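Local structure of putative fimbrium tip subunit Fim1C (Bacteroides ovatus, 4EPS) at residues Y91-S96 against A115-T120; G100-D103 against F109-P112; G435-L440 against R505-F510; P329-G334 against I425-Y430; V164-T169 against V192-Y197. The protein is probably a component of the fimbrium tip, at the end of surface filaments that mediate cell adhesion and biofilm formation. All coordinates share one frame; numbering follows the deposited sequence. Where two conformers were deposited one is given.

The five contacts fall into three places along an elongated chain. Contacts 1 and 2 lie together, their centres about 11 Å apart; Y91 CD1 meets F110 CE1 at 3.7 Å, and contact 2 falls within the chain between the two segments of contact 1. Contacts 3 and 4 also adjoin, with centres about 12 Å apart, through two probable hydrogen bonds: F510 OXT to H333 ND1 at 2.6 Å and E436 OE2 to Y430 OH at 2.8 Å. Contact 5 lies between these groups, its centre about 29 Å from that of contact 1 and about 22 Å from that of contact 4. Contacts 1, 2 and 5 share the fimbrillin-like region; a glycerol sits at contact 1.

Contact 1 of 5, residues Y91-S96 against A115-T120; sequences YYPYQS and AGWELT. With GOL (glycerol), chain K.
The indole of W117 has a glycerol over one face, C1 standing 3.6 Å above the ring plane near the rim, while the amide of Q95 comes to its edge. There Q95 NE2 lies 3.7 Å from W117 CH2, with the amide plane turned 75° from the ring, so the two groups meet steeply. P93, which follows a cis peptide bond, approaches the same corner obliquely: its CD is 3.7 Å from W117 CH2. W117 reaches both because its CG stands opposite the backbone N (chi1 -164°), which carries the six-membered ring over to the 91-96 segment. The amide is held in turn by its own neighbour, since Q95 NE2 donates an almost straight bond of 3.0 Å to P93 O, arriving well above the carbonyl plane. At the backbone, Q95 N gives 2.8 Å to Y91 OH, which also bonds N62. Glycerol O3 accepts from E118 N at 2.7 Å, and its O2 makes only a weak bond to Q95 OE1. Replacing W117 with an alanine would probably open a gap beside P93 and the Q95 amide and leave Q132 O without its indole N-H. The contact therefore works by packing: no hydrogen bond joins the two protein segments directly, and the small polyol, probably from the crystallisation liquor, links them only loosely, firm at E118 N and weak at Q95 OE1.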
# COMPACT_ATOMS: atom_id res chain seq x y z
N TYR A 91 8.83 -30.59 45.04
CA TYR A 91 8.78 -29.13 44.87
C TYR A 91 9.97 -28.68 44.06
O TYR A 91 11.02 -29.34 44.02
CB TYR A 91 8.74 -28.38 46.23
CG TYR A 91 10.08 -28.38 46.93
CD1 TYR A 91 10.57 -29.52 47.56
CD2 TYR A 91 10.92 -27.26 46.87
CE1 TYR A 91 11.83 -29.54 48.15
CE2 TYR A 91 12.20 -27.29 47.41
CZ TYR A 91 12.64 -28.42 48.07
OH TYR A 91 13.91 -28.48 48.60
N TYR A 92 9.81 -27.51 43.47
CA TYR A 92 10.81 -26.81 42.70
C TYR A 92 10.83 -25.33 43.14
O TYR A 92 9.74 -24.77 43.27
CB TYR A 92 10.44 -26.89 41.20
CG TYR A 92 11.34 -26.03 40.34
CD1 TYR A 92 11.05 -24.68 40.12
CD2 TYR A 92 12.54 -26.53 39.82
CE1 TYR A 92 11.92 -23.85 39.42
CE2 TYR A 92 13.40 -25.72 39.08
CZ TYR A 92 13.09 -24.39 38.89
OH TYR A 92 13.94 -23.60 38.17
N PRO A 93 11.98 -24.63 43.18
CA PRO A 93 13.36 -25.14 43.03
C PRO A 93 13.88 -25.68 44.34
O PRO A 93 13.58 -25.13 45.41
CB PRO A 93 14.14 -23.89 42.57
CG PRO A 93 13.41 -22.73 43.26
CD PRO A 93 11.97 -23.17 43.47
N TYR A 94 14.67 -26.77 44.26
CA TYR A 94 15.27 -27.42 45.42
C TYR A 94 15.98 -26.40 46.32
O TYR A 94 16.70 -25.54 45.82
CB TYR A 94 16.30 -28.47 44.93
CG TYR A 94 17.16 -29.04 46.03
CD1 TYR A 94 16.67 -30.01 46.90
CD2 TYR A 94 18.49 -28.64 46.18
CE1 TYR A 94 17.46 -30.53 47.93
CE2 TYR A 94 19.29 -29.17 47.19
CZ TYR A 94 18.77 -30.11 48.07
OH TYR A 94 19.56 -30.63 49.07
N GLN A 95 15.76 -26.54 47.64
CA GLN A 95 16.37 -25.73 48.71
C GLN A 95 17.15 -26.69 49.62
O GLN A 95 16.59 -27.71 50.02
CB GLN A 95 15.28 -24.98 49.52
CG GLN A 95 14.34 -24.07 48.70
CD GLN A 95 15.04 -22.91 48.05
OE1 GLN A 95 15.58 -22.02 48.72
NE2 GLN A 95 15.04 -22.88 46.72
N SER A 96 18.43 -26.39 49.90
CA SER A 96 19.28 -27.18 50.79
C SER A 96 18.69 -27.27 52.19
O SER A 96 18.81 -28.32 52.83
CB SER A 96 20.68 -26.56 50.89
OG SER A 96 21.46 -26.90 49.75
N ALA A 115 4.32 -19.89 52.52
CA ALA A 115 4.11 -18.75 53.43
C ALA A 115 5.38 -17.91 53.65
O ALA A 115 5.30 -16.69 53.66
CB ALA A 115 3.57 -19.23 54.77
N GLY A 116 6.53 -18.57 53.79
CA GLY A 116 7.80 -17.88 54.00
C GLY A 116 8.60 -17.55 52.75
O GLY A 116 9.71 -17.02 52.84
N TRP A 117 8.05 -17.86 51.55
CA TRP A 117 8.76 -17.64 50.29
C TRP A 117 8.99 -16.15 50.06
O TRP A 117 8.03 -15.38 49.98
CB TRP A 117 8.00 -18.29 49.12
CG TRP A 117 8.82 -18.44 47.87
CD1 TRP A 117 8.70 -17.71 46.72
CD2 TRP A 117 9.84 -19.43 47.62
NE1 TRP A 117 9.61 -18.16 45.78
CE2 TRP A 117 10.32 -19.21 46.31
CE3 TRP A 117 10.40 -20.47 48.39
CZ2 TRP A 117 11.32 -20.01 45.74
CZ3 TRP A 117 11.41 -21.25 47.83
CH2 TRP A 117 11.86 -21.01 46.52
N GLU A 118 10.26 -15.76 50.00
CA GLU A 118 10.65 -14.36 49.82
C GLU A 118 10.87 -14.07 48.34
O GLU A 118 11.80 -14.59 47.72
CB GLU A 118 11.91 -14.02 50.64
CG GLU A 118 11.75 -14.25 52.14
CD GLU A 118 13.00 -14.01 52.97
OE1 GLU A 118 14.06 -14.60 52.65
OE2 GLU A 118 12.90 -13.25 53.96
N LEU A 119 10.00 -13.27 47.78
CA LEU A 119 10.04 -12.90 46.38
C LEU A 119 10.58 -11.50 46.24
O LEU A 119 10.16 -10.60 46.98
CB LEU A 119 8.59 -13.00 45.89
CG LEU A 119 8.31 -13.23 44.46
CD1 LEU A 119 8.84 -14.59 43.99
CD2 LEU A 119 6.83 -13.16 44.25
N THR A 120 11.54 -11.30 45.34
CA THR A 120 12.09 -9.97 45.08
C THR A 120 11.62 -9.50 43.70
O THR A 120 11.10 -10.28 42.91
CB THR A 120 13.63 -9.97 45.17
OG1 THR A 120 14.15 -10.50 43.95
CG2 THR A 120 14.16 -10.71 46.41
C1 GOL K . 13.54 -17.47 47.18
O1 GOL K . 14.46 -17.20 46.13
C2 GOL K . 14.28 -17.79 48.46
O2 GOL K . 15.27 -18.78 48.20
C3 GOL K . 13.33 -18.32 49.51
O3 GOL K . 12.48 -17.31 50.04

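Contact 2 of 5, residues G100-D103 against F109-P112; sequences GKTD and FFAP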
# COMPACT_ATOMS: atom_id res chain seq x y z
N GLY A 100 11.44 -27.02 58.99
CA GLY A 100 10.26 -26.24 59.30
C GLY A 100 9.51 -25.73 58.08
O GLY A 100 8.58 -24.93 58.23
N LYS A 101 9.87 -26.21 56.87
CA LYS A 101 9.19 -25.74 55.66
C LYS A 101 8.08 -26.70 55.18
O LYS A 101 7.43 -26.42 54.16
CB LYS A 101 10.21 -25.46 54.54
CG LYS A 101 11.27 -24.41 54.88
CD LYS A 101 10.65 -23.07 55.23
CE LYS A 101 11.63 -21.93 55.20
NZ LYS A 101 10.92 -20.63 55.40
N THR A 102 7.83 -27.79 55.92
CA THR A 102 6.78 -28.76 55.57
C THR A 102 5.77 -28.90 56.72
O THR A 102 6.11 -28.60 57.86
CB THR A 102 7.39 -30.12 55.17
OG1 THR A 102 8.13 -30.63 56.27
CG2 THR A 102 8.30 -30.03 53.93
N ASP A 103 4.54 -29.33 56.40
CA ASP A 103 3.46 -29.49 57.37
C ASP A 103 2.79 -30.86 57.23
O ASP A 103 2.09 -31.12 56.24
CB ASP A 103 2.42 -28.37 57.20
CG ASP A 103 1.27 -28.35 58.21
OD1 ASP A 103 1.34 -29.08 59.21
OD2 ASP A 103 0.32 -27.56 58.01
N PHE A 109 0.95 -29.89 52.53
CA PHE A 109 2.30 -30.25 52.98
C PHE A 109 3.34 -29.12 52.83
O PHE A 109 4.26 -29.05 53.63
CB PHE A 109 2.79 -31.49 52.23
CG PHE A 109 4.12 -32.07 52.67
CD1 PHE A 109 4.23 -32.83 53.83
CD2 PHE A 109 5.26 -31.91 51.88
CE1 PHE A 109 5.45 -33.39 54.22
CE2 PHE A 109 6.48 -32.50 52.25
CZ PHE A 109 6.56 -33.24 53.41
N PHE A 110 3.23 -28.28 51.78
CA PHE A 110 4.22 -27.22 51.58
C PHE A 110 3.71 -25.81 52.00
O PHE A 110 4.31 -24.80 51.61
CB PHE A 110 4.68 -27.20 50.12
CG PHE A 110 5.47 -28.42 49.69
CD1 PHE A 110 6.78 -28.62 50.13
CD2 PHE A 110 4.93 -29.33 48.79
CE1 PHE A 110 7.53 -29.72 49.69
CE2 PHE A 110 5.67 -30.44 48.35
CZ PHE A 110 6.97 -30.62 48.79
N ALA A 111 2.63 -25.74 52.82
CA ALA A 111 2.09 -24.46 53.30
C ALA A 111 3.19 -23.55 53.92
O ALA A 111 3.25 -22.38 53.52
CB ALA A 111 0.96 -24.69 54.29
N PRO A 112 4.11 -24.03 54.82
CA PRO A 112 5.13 -23.11 55.38
C PRO A 112 6.17 -22.64 54.36
O PRO A 112 6.66 -21.52 54.45
CB PRO A 112 5.80 -23.94 56.48
CG PRO A 112 4.81 -25.06 56.78
CD PRO A 112 4.22 -25.37 55.45
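Two side-chain torsions set T102 against F109: CG2 of T102 is anti to its own carbonyl carbon, with OG1 at chi1 60° between N and C, while F109 CG is anti to its backbone N (chi1 -175°). The two side chains consequently run alongside each other in the same direction. T102 CB sits over one face of the F109 ring as a CH-pi contact, 3.9 Å from the centroid, and CG2 reaches the rim at 3.5 Å from CE2. F110 CE2 lies at the edge of that same ring, in its plane, while F109 CD2 stands over the centre of the F110 ring. Above the side chains the backbones are tied by one hydrogen bond, D103 N to F109 O at 2.8 Å, with an N-H...O angle of 151° and the donor tilted from the carbonyl plane. F109 O also receives T102 CA at 3.2 Å, and in return the CA-H of F109 is aimed almost straight at D103 O, 3.4 Å from CA. P112 completes the contact with its ring carbons against carbonyl oxygens: CB lies 3.4 Å from G100 O and CD 3.6 Å from K101 O. D103 turns its carboxylate back to the connecting loop, where OD1 takes I105 N and G106 N in an Asx turn. F109 is further enclosed by a stack on Y89 and an edge-to-face meeting with F49. In sum, one N-H bond and two weaker CA-H...O contacts tie the backbones, while P112 packs against carbonyl oxygens and the F109 ring covers the apolar side of T102.

Contact 3 of 5, residues G435-L440 against R505-F510; sequences GELVAL and RFFLGF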
# COMPACT_ATOMS: atom_id res chain seq x y z
N GLY A 435 31.72 3.41 -0.35
CA GLY A 435 30.67 3.04 -1.30
C GLY A 435 29.30 3.52 -0.86
O GLY A 435 28.51 4.03 -1.66
N GLU A 436 29.01 3.36 0.44
CA GLU A 436 27.73 3.81 1.00
C GLU A 436 27.60 5.35 0.88
O GLU A 436 26.51 5.85 0.56
CB GLU A 436 27.61 3.37 2.46
CG GLU A 436 27.18 1.92 2.55
CD GLU A 436 27.43 1.31 3.91
OE1 GLU A 436 28.60 1.28 4.34
OE2 GLU A 436 26.45 0.86 4.55
N LEU A 437 28.68 6.09 1.16
CA LEU A 437 28.66 7.56 1.06
C LEU A 437 28.49 8.03 -0.37
O LEU A 437 27.71 8.94 -0.61
CB LEU A 437 29.95 8.19 1.62
CG LEU A 437 30.04 8.18 3.16
CD1 LEU A 437 31.51 8.37 3.60
CD2 LEU A 437 29.09 9.24 3.78
N VAL A 438 29.19 7.41 -1.32
CA VAL A 438 29.10 7.81 -2.73
C VAL A 438 27.65 7.65 -3.24
O VAL A 438 27.15 8.53 -3.95
CB VAL A 438 30.13 7.03 -3.58
CG1 VAL A 438 29.82 7.10 -5.08
CG2 VAL A 438 31.53 7.58 -3.31
N ALA A 439 26.95 6.61 -2.77
CA ALA A 439 25.57 6.32 -3.19
C ALA A 439 24.53 7.33 -2.64
O ALA A 439 23.39 7.32 -3.12
CB ALA A 439 25.18 4.90 -2.79
N LEU A 440 24.89 8.19 -1.67
CA LEU A 440 23.99 9.24 -1.18
C LEU A 440 23.69 10.30 -2.25
O LEU A 440 22.69 11.01 -2.15
CB LEU A 440 24.60 9.96 0.04
CG LEU A 440 24.76 9.08 1.30
CD1 LEU A 440 25.39 9.88 2.42
CD2 LEU A 440 23.39 8.58 1.79
N ARG A 505 29.23 11.34 9.48
CA ARG A 505 27.81 10.95 9.41
C ARG A 505 27.80 9.45 9.69
O ARG A 505 28.68 8.75 9.18
CB ARG A 505 27.18 11.26 8.04
CG ARG A 505 26.82 12.73 7.83
CD ARG A 505 25.50 13.09 8.52
NE ARG A 505 25.25 14.53 8.39
CZ ARG A 505 24.13 15.13 8.77
NH1 ARG A 505 23.14 14.43 9.31
NH2 ARG A 505 24.01 16.44 8.65
N PHE A 506 26.93 8.98 10.56
CA PHE A 506 26.85 7.55 10.84
C PHE A 506 25.68 6.95 10.10
O PHE A 506 24.71 7.64 9.79
CB PHE A 506 26.73 7.30 12.36
CG PHE A 506 28.06 7.55 13.04
CD1 PHE A 506 28.41 8.83 13.46
CD2 PHE A 506 28.97 6.51 13.23
CE1 PHE A 506 29.67 9.08 14.05
CE2 PHE A 506 30.22 6.76 13.83
CZ PHE A 506 30.58 8.04 14.19
N PHE A 507 25.80 5.67 9.82
CA PHE A 507 24.76 4.87 9.20
C PHE A 507 24.34 3.71 10.11
O PHE A 507 25.14 3.25 10.91
CB PHE A 507 25.30 4.24 7.91
CG PHE A 507 25.19 5.04 6.63
CD1 PHE A 507 25.49 6.40 6.62
CD2 PHE A 507 24.94 4.40 5.42
CE1 PHE A 507 25.49 7.13 5.42
CE2 PHE A 507 24.92 5.12 4.22
CZ PHE A 507 25.22 6.47 4.22
N LEU A 508 23.15 3.17 9.87
CA LEU A 508 22.71 1.92 10.49
C LEU A 508 21.93 1.16 9.44
O LEU A 508 21.41 1.77 8.51
CB LEU A 508 21.93 2.12 11.82
CG LEU A 508 20.57 2.84 11.84
CD1 LEU A 508 19.45 1.99 11.17
CD2 LEU A 508 20.16 3.11 13.29
N GLY A 509 21.88 -0.16 9.57
CA GLY A 509 21.07 -1.01 8.70
C GLY A 509 19.84 -1.44 9.48
O GLY A 509 19.94 -1.66 10.69
N PHE A 510 18.69 -1.54 8.81
CA PHE A 510 17.42 -1.99 9.45
C PHE A 510 16.64 -2.93 8.50
O PHE A 510 17.02 -3.03 7.31
CB PHE A 510 16.55 -0.78 9.85
CG PHE A 510 15.90 -0.03 8.70
CD1 PHE A 510 16.64 0.87 7.92
CD2 PHE A 510 14.55 -0.22 8.40
CE1 PHE A 510 16.04 1.55 6.85
CE2 PHE A 510 13.95 0.49 7.34
CZ PHE A 510 14.70 1.35 6.56
OXT PHE A 510 15.66 -3.59 8.96
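Both oxygens of the E436 carboxylate are gripped, while CB of the same residue touches F507: OE1 is bonded to S433 OG and G389 N, and OE2 to Y430 OH. Three partners thus fix the turn of this buried group and would help to stabilise its negative charge. The chain runs out extended beyond CG and slides past F507 in the opposite direction, with the carboxylate plane 69° from the ring. E436 CB meets F507 CE2 at 3.7 Å, and OE2 comes to 3.9 Å from CD2 as a packing neighbour. At the far end of the ring L440 arrives head on. Its CD2 is 3.7 Å from F507 CZ and CD1 lies 3.9 Å from the same atom; CG sits at the ring edge near its plane, with CD1 close to that plane and CD2 displaced to one side of it. L437 touches more loosely, its CD2 being 4.5 Å from F507 CE1. F507 CG lies beside its backbone N (chi1 -88°), which sends the ring out from the strand toward the helix. A serine in place of F507 would probably open a hollow facing the L440 methyls and E436 CB, leaving those side chains free to shift. Within the fold, the ring joins strand 502-509 to helix 434-438 and the residues just after it: C298 of strand 293-300 touches both F507 and L440, L335 of strand 334-338 packs on E436, and F507 is joined by backbone hydrogen bonding to Y430 in the chain leading up to the helix.

Contact 4 of 5, residues P329-G334 against I425-Y430; sequences PNCVHG and ITTGWY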
# COMPACT_ATOMS: atom_id res chain seq x y z
N PRO A 329 20.73 -10.78 10.46
CA PRO A 329 20.06 -11.30 9.25
C PRO A 329 18.71 -10.68 8.93
O PRO A 329 18.22 -10.82 7.81
CB PRO A 329 19.89 -12.80 9.56
CG PRO A 329 19.91 -12.88 11.06
CD PRO A 329 20.94 -11.86 11.45
N ASN A 330 18.11 -10.00 9.91
CA ASN A 330 16.81 -9.40 9.69
C ASN A 330 16.92 -7.97 9.09
O ASN A 330 15.92 -7.43 8.63
CB ASN A 330 16.01 -9.40 11.01
CG ASN A 330 16.02 -10.75 11.73
OD1 ASN A 330 15.96 -11.82 11.12
ND2 ASN A 330 16.05 -10.72 13.06
N CYS A 331 18.13 -7.39 9.02
CA CYS A 331 18.31 -6.02 8.49
C CYS A 331 18.42 -6.01 6.96
O CYS A 331 19.48 -5.80 6.39
CB CYS A 331 19.50 -5.35 9.17
SG CYS A 331 19.24 -5.06 10.95
N VAL A 332 17.28 -6.24 6.29
CA VAL A 332 17.19 -6.37 4.82
C VAL A 332 16.29 -5.29 4.21
O VAL A 332 15.89 -5.43 3.07
CB VAL A 332 16.63 -7.80 4.51
CG1 VAL A 332 17.59 -8.90 5.02
CG2 VAL A 332 15.22 -8.00 5.10
N HIS A 333 15.97 -4.23 4.97
CA HIS A 333 15.04 -3.19 4.50
C HIS A 333 15.74 -1.94 3.98
O HIS A 333 15.24 -1.30 3.06
CB HIS A 333 14.07 -2.80 5.63
CG HIS A 333 13.37 -3.98 6.21
ND1 HIS A 333 13.82 -4.59 7.37
CD2 HIS A 333 12.31 -4.67 5.73
CE1 HIS A 333 13.00 -5.61 7.58
NE2 HIS A 333 12.08 -5.70 6.62
N GLY A 334 16.87 -1.58 4.57
CA GLY A 334 17.56 -0.40 4.07
C GLY A 334 18.58 0.16 5.02
O GLY A 334 19.02 -0.51 5.96
N ILE A 425 16.70 -3.73 17.10
CA ILE A 425 16.49 -4.53 15.89
C ILE A 425 17.43 -4.12 14.73
O ILE A 425 17.42 -4.77 13.70
CB ILE A 425 15.01 -4.45 15.43
CG1 ILE A 425 14.56 -2.98 15.17
CG2 ILE A 425 14.11 -5.19 16.48
CD1 ILE A 425 13.23 -2.82 14.47
N THR A 426 18.20 -3.05 14.90
CA THR A 426 19.12 -2.57 13.84
C THR A 426 20.56 -3.04 14.08
O THR A 426 20.88 -3.63 15.11
CB THR A 426 19.08 -1.02 13.75
OG1 THR A 426 19.74 -0.44 14.89
CG2 THR A 426 17.66 -0.48 13.59
N THR A 427 21.46 -2.68 13.13
CA THR A 427 22.88 -3.01 13.24
C THR A 427 23.56 -2.21 14.34
O THR A 427 24.65 -2.58 14.77
CB THR A 427 23.60 -2.64 11.90
OG1 THR A 427 23.45 -1.23 11.67
CG2 THR A 427 23.09 -3.43 10.71
N GLY A 428 22.99 -1.06 14.69
CA GLY A 428 23.65 -0.07 15.50
C GLY A 428 24.41 0.85 14.53
O GLY A 428 24.52 0.54 13.33
N TRP A 429 24.90 1.97 15.02
CA TRP A 429 25.59 2.97 14.19
C TRP A 429 27.02 2.54 13.79
O TRP A 429 27.78 2.02 14.61
CB TRP A 429 25.68 4.32 14.94
CG TRP A 429 24.36 4.98 15.24
CD1 TRP A 429 23.85 5.27 16.48
CD2 TRP A 429 23.40 5.48 14.29
NE1 TRP A 429 22.64 5.92 16.35
CE2 TRP A 429 22.34 6.06 15.02
CE3 TRP A 429 23.35 5.51 12.88
CZ2 TRP A 429 21.24 6.65 14.39
CZ3 TRP A 429 22.25 6.09 12.26
CH2 TRP A 429 21.21 6.66 13.01
N TYR A 430 27.40 2.85 12.54
CA TYR A 430 28.77 2.60 12.07
C TYR A 430 29.19 3.70 11.08
O TYR A 430 28.34 4.35 10.49
CB TYR A 430 28.93 1.19 11.44
CG TYR A 430 28.01 0.94 10.26
CD1 TYR A 430 28.36 1.35 8.97
CD2 TYR A 430 26.75 0.37 10.45
CE1 TYR A 430 27.48 1.18 7.90
CE2 TYR A 430 25.88 0.16 9.38
CZ TYR A 430 26.25 0.58 8.11
OH TYR A 430 25.39 0.36 7.07
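This is a loop-to-loop contact in which one thiol, that of C331, is laid against the backbone of I425-T427. It lies between the loop entering strand 334-338 and the one leading to helix 434-438. C331 SG rests 3.3 Å from I425 O, the closest approach, and 3.8 Å from T426 CA. T427 adds its methyl at the side, with CG2 4.2 Å from the sulfur. With chi1 at -65° SG lies beside its own backbone N and opposite its carbonyl carbon, the setting in which it reaches the facing loop. C331 is the centre of an inverse gamma turn, whose ends are joined by V332 N to N330 O at 3.0 Å. Just beyond, H333 and G334 both face F510 in a classic beta bulge as the chain enters the antiparallel sheet. H333 ND1 bonds the C-terminal carboxylate of F510, and its NE2 bonds E183 OE1, a pair of oxygens that would favour a protonated imidazole. On the other loop T427 OG1 donates to G428 O over 2.7 Å, in the carbonyl plane and on a lone pair, and also accepts G509 N from strand 502-509. T426 OG1 bonds P423 O and takes a weak bond from G428 N at 3.3 Å.

Contact 5 of 5, residues V164-T169 against V192-Y197; sequences VKLPST and VDVAFY
L166 and V194 make the closest packing here, reaching toward each other tip to tip: L166 CD1 lies 3.7 Å from V194 CG2 and 3.8 Å from CG1, so a single leucine methyl is seated against both branches of the valine. Next to them V164 and F196 come from opposite directions, with V164 CG1 3.9 Å from F196 CE1 and 4.0 Å from CZ. CG1 of V164 stands anti to the backbone N (chi1 -173°), which turns it to the F196 ring. The contact slackens between the two pairs, where L166 CD1 is 4.4 Å from F196 CZ and meets the ring obliquely. The side-chain contacts across the two segments are all apolar, no hydrogen bond joins them, and the backbones stay well apart, with the CA atoms of L166 and V194 9.3 Å distant. The ring of F196 is held from another side by an edge-to-face meeting with Y218, and Y234 covers L166 and V194. The neighbouring residues turn to the solvent side instead. D193 is exposed, in the loop before strand 195-198, and K165 carries its amine off to D216 O and a glycerol, while T169 OG1 bonds K262 NZ. V164 and L166 face the apolar patch while K165 between them points elsewhere, although the strand is interrupted at L166 and P167. Apolar side chains from strands 148-174 and 195-198 meeting with no backbone bonds between them are consistent with the layered beta-sandwich of fimbrillin-like domains, which belong to the transthyretin clan.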
# COMPACT_ATOMS: atom_id res chain seq x y z
N VAL A 164 2.86 -7.91 31.23
CA VAL A 164 2.65 -6.58 30.65
C VAL A 164 2.94 -6.64 29.15
O VAL A 164 4.02 -7.05 28.75
CB VAL A 164 3.49 -5.44 31.32
CG1 VAL A 164 3.09 -4.07 30.77
CG2 VAL A 164 3.38 -5.48 32.85
N LYS A 165 1.97 -6.20 28.33
CA LYS A 165 2.13 -6.10 26.88
C LYS A 165 2.10 -4.62 26.49
O LYS A 165 1.03 -4.00 26.47
CB LYS A 165 1.01 -6.89 26.16
CG LYS A 165 1.17 -6.95 24.64
CD LYS A 165 2.31 -7.85 24.25
CE LYS A 165 2.37 -8.06 22.76
NZ LYS A 165 3.64 -8.72 22.40
N LEU A 166 3.27 -4.03 26.20
CA LEU A 166 3.32 -2.63 25.80
C LEU A 166 2.92 -2.49 24.30
O LEU A 166 2.94 -3.48 23.57
CB LEU A 166 4.71 -2.03 26.06
CG LEU A 166 5.17 -1.99 27.54
CD1 LEU A 166 6.59 -1.43 27.62
CD2 LEU A 166 4.19 -1.19 28.41
N PRO A 167 2.53 -1.29 23.82
CA PRO A 167 2.20 -1.17 22.40
C PRO A 167 3.42 -1.44 21.51
O PRO A 167 4.56 -1.14 21.87
CB PRO A 167 1.73 0.28 22.24
CG PRO A 167 2.23 0.99 23.42
CD PRO A 167 2.40 0.01 24.53
N SER A 168 3.18 -2.10 20.38
CA SER A 168 4.23 -2.38 19.39
C SER A 168 3.59 -2.33 18.01
O SER A 168 2.37 -2.48 17.90
CB SER A 168 4.93 -3.71 19.64
OG SER A 168 4.05 -4.83 19.58
N THR A 169 4.38 -2.06 16.98
CA THR A 169 3.83 -1.94 15.63
C THR A 169 4.66 -2.69 14.61
O THR A 169 5.82 -2.36 14.40
CB THR A 169 3.73 -0.46 15.21
OG1 THR A 169 2.98 0.25 16.18
CG2 THR A 169 3.07 -0.28 13.80
N VAL A 192 10.40 2.10 23.79
CA VAL A 192 11.72 2.45 24.30
C VAL A 192 11.60 3.18 25.63
O VAL A 192 10.49 3.57 26.06
CB VAL A 192 12.57 3.26 23.26
CG1 VAL A 192 12.98 2.38 22.10
CG2 VAL A 192 11.83 4.51 22.77
N ASP A 193 12.76 3.37 26.28
CA ASP A 193 12.90 4.04 27.59
C ASP A 193 11.92 3.42 28.57
O ASP A 193 11.11 4.14 29.18
CB ASP A 193 12.67 5.56 27.43
CG ASP A 193 13.65 6.22 26.47
OD1 ASP A 193 14.85 5.91 26.56
OD2 ASP A 193 13.20 7.04 25.64
N VAL A 194 11.90 2.09 28.61
CA VAL A 194 10.95 1.34 29.44
C VAL A 194 11.48 1.18 30.86
O VAL A 194 12.57 0.66 31.06
CB VAL A 194 10.58 -0.05 28.82
CG1 VAL A 194 9.65 -0.85 29.75
CG2 VAL A 194 9.94 0.12 27.45
N ALA A 195 10.66 1.55 31.84
CA ALA A 195 11.00 1.35 33.24
C ALA A 195 9.74 1.09 34.00
O ALA A 195 8.72 1.73 33.75
CB ALA A 195 11.72 2.58 33.82
N PHE A 196 9.81 0.14 34.93
CA PHE A 196 8.70 -0.16 35.82
C PHE A 196 9.07 0.16 37.26
O PHE A 196 10.21 -0.07 37.67
CB PHE A 196 8.28 -1.64 35.70
CG PHE A 196 7.75 -2.02 34.34
CD1 PHE A 196 6.41 -1.82 34.02
CD2 PHE A 196 8.59 -2.61 33.39
CE1 PHE A 196 5.92 -2.19 32.76
CE2 PHE A 196 8.09 -2.99 32.14
CZ PHE A 196 6.77 -2.76 31.83
N TYR A 197 8.08 0.64 38.04
CA TYR A 197 8.24 1.04 39.44
C TYR A 197 7.16 0.47 40.31
O TYR A 197 6.00 0.43 39.91
CB TYR A 197 8.19 2.58 39.57
CG TYR A 197 9.23 3.27 38.72
CD1 TYR A 197 10.51 3.52 39.22
CD2 TYR A 197 8.94 3.68 37.42
CE1 TYR A 197 11.49 4.12 38.43
CE2 TYR A 197 9.91 4.30 36.63
CZ TYR A 197 11.17 4.53 37.14
OH TYR A 197 12.12 5.15 36.37